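Local coordinates for STIL N-terminal domain-containing protein (Trichoplax adhaerens, PDB 5OI9) that probably takes part in centriole assembly as a STIL-family protein, this chain being its N-terminal domain; STIL itself binds CEP85 directly, at residues D144-Q147 and T148-N152. Numbering follows the deposited sequence. Where two conformers were deposited one is given.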
loop_
_atom_site.group_PDB
_atom_site.type_symbol
_atom_site.label_atom_id
_atom_site.label_comp_id
_atom_site.label_asym_id
_atom_site.label_seq_id
_atom_site.Cartn_x
_atom_site.Cartn_y
_atom_site.Cartn_z
ATOM N N ASP A 144 6.166 -9.148 -12.906
ATOM C CA ASP A 144 5.997 -10.257 -11.975
ATOM C C ASP A 144 5.623 -9.760 -10.585
ATOM O O ASP A 144 4.819 -10.394 -9.892
ATOM C CB ASP A 144 7.271 -11.101 -11.929
ATOM C CG ASP A 144 7.494 -11.883 -13.211
ATOM O OD1 ASP A 144 6.495 -12.333 -13.812
ATOM O OD2 ASP A 144 8.662 -12.045 -13.621
ATOM N N ALA A 145 6.184 -8.625 -10.163
ATOM C CA ALA A 145 5.828 -8.071 -8.862
ATOM C C ALA A 145 4.365 -7.647 -8.826
ATOM O O ALA A 145 3.676 -7.855 -7.819
ATOM C CB ALA A 145 6.736 -6.891 -8.524
ATOM N N PHE A 146 3.867 -7.060 -9.918
ATOM C CA PHE A 146 2.482 -6.602 -9.937
ATOM C C PHE A 146 1.503 -7.767 -10.003
ATOM O O PHE A 146 0.408 -7.688 -9.431
ATOM C CB PHE A 146 2.252 -5.649 -11.107
ATOM C CG PHE A 146 0.891 -5.016 -11.105
ATOM C CD1 PHE A 146 0.546 -4.093 -10.131
ATOM C CD2 PHE A 146 -0.046 -5.344 -12.073
ATOM C CE1 PHE A 146 -0.708 -3.508 -10.122
ATOM C CE2 PHE A 146 -1.300 -4.757 -12.071
ATOM C CZ PHE A 146 -1.628 -3.837 -11.095
ATOM N N GLN A 147 1.868 -8.849 -10.697
ATOM C CA GLN A 147 1.041 -10.050 -10.670
ATOM C C GLN A 147 0.904 -10.585 -9.251
ATOM O O GLN A 147 -0.198 -10.937 -8.811
ATOM C CB GLN A 147 1.627 -11.116 -11.596
ATOM C CG GLN A 147 1.595 -10.735 -13.068
ATOM C CD GLN A 147 0.183 -10.557 -13.588
ATOM O OE1 GLN A 147 -0.735 -11.264 -13.175
ATOM N NE2 GLN A 147 0.000 -9.603 -14.491
ATOM N N THR A 148 2.017 -10.643 -8.515
ATOM C CA THR A 148 1.959 -11.048 -7.113
ATOM C C THR A 148 1.100 -10.087 -6.299
ATOM O O THR A 148 0.327 -10.515 -5.433
ATOM C CB THR A 148 3.373 -11.136 -6.532
ATOM O OG1 THR A 148 4.092 -12.190 -7.182
ATOM C CG2 THR A 148 3.329 -11.408 -5.034
ATOM N N LEU A 149 1.205 -8.785 -6.577
ATOM C CA LEU A 149 0.411 -7.806 -5.842
ATOM C C LEU A 149 -1.081 -8.020 -6.077
ATOM O O LEU A 149 -1.871 -8.042 -5.128
ATOM C CB LEU A 149 0.831 -6.385 -6.234
ATOM C CG LEU A 149 0.280 -5.186 -5.448
ATOM C CD1 LEU A 149 1.218 -3.997 -5.574
ATOM C CD2 LEU A 149 -1.120 -4.785 -5.914
ATOM N N THR A 150 -1.490 -8.170 -7.340
ATOM C CA THR A 150 -2.915 -8.322 -7.627
ATOM C C THR A 150 -3.445 -9.681 -7.192
ATOM O O THR A 150 -4.635 -9.804 -6.877
ATOM C CB THR A 150 -3.196 -8.109 -9.114
ATOM O OG1 THR A 150 -2.421 -9.028 -9.890
ATOM C CG2 THR A 150 -2.863 -6.689 -9.524
ATOM N N LYS A 151 -2.595 -10.711 -7.180
ATOM C CA LYS A 151 -3.032 -12.012 -6.687
ATOM C C LYS A 151 -3.371 -11.946 -5.202
ATOM O O LYS A 151 -4.324 -12.588 -4.746
ATOM C CB LYS A 151 -1.957 -13.067 -6.955
ATOM C CG LYS A 151 -2.330 -14.483 -6.530
ATOM C CD LYS A 151 -1.211 -15.459 -6.867
ATOM C CE LYS A 151 -1.486 -16.856 -6.330
ATOM N NZ LYS A 151 -2.689 -17.474 -6.953
ATOM N N ASN A 152 -2.607 -11.164 -4.434
ATOM C CA ASN A 152 -2.936 -10.985 -3.025
ATOM C C ASN A 152 -4.231 -10.202 -2.858
ATOM O O ASN A 152 -5.043 -10.520 -1.984
ATOM C CB ASN A 152 -1.793 -10.284 -2.291
ATOM C CG ASN A 152 -2.139 -9.977 -0.842
ATOM O OD1 ASN A 152 -2.240 -10.880 -0.012
ATOM N ND2 ASN A 152 -2.328 -8.698 -0.534
#
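Phe-146 O accepts the backbone N-H of Thr-150, N to O 2.9 Å, with an N-H...O angle of 164°, so the bond is nearly straight. The hydroxyl of the same threonine lies close to two carbonyl oxygens, since OG1 is 3.2 Å from Phe-146 O and 3.1 Å from Gln-147 O. A chi1 of 57° puts OG1 between the backbone N and the carbonyl carbon, facing both oxygens, and directs CG2 back toward the ring of Phe-146. That methyl sits over one face of the ring, 3.7 Å from the centroid and 22° off the normal, displaced toward the rim near CZ: a CH-pi contact. Leu-149 CD2 approaches the ring obliquely, 4.4 Å from Phe-146 CE1. Two residues earlier, Thr-148 N bonds to Asp-144 O at 3.1 Å, and Thr-148 OG1 adds a weak bond to that oxygen. The ring of Phe-146 also meets that of Phe-322, while Ala-145 and Leu-149 rest on Ser-167, and Phe-146 and Leu-149 on Pro-192. Successive i to i+4 bonds, with threonine hydroxyls lying near carbonyls of the preceding turn, identify an amphipathic alpha-helix packed against a beta-sheet of the STIL N-terminal domain.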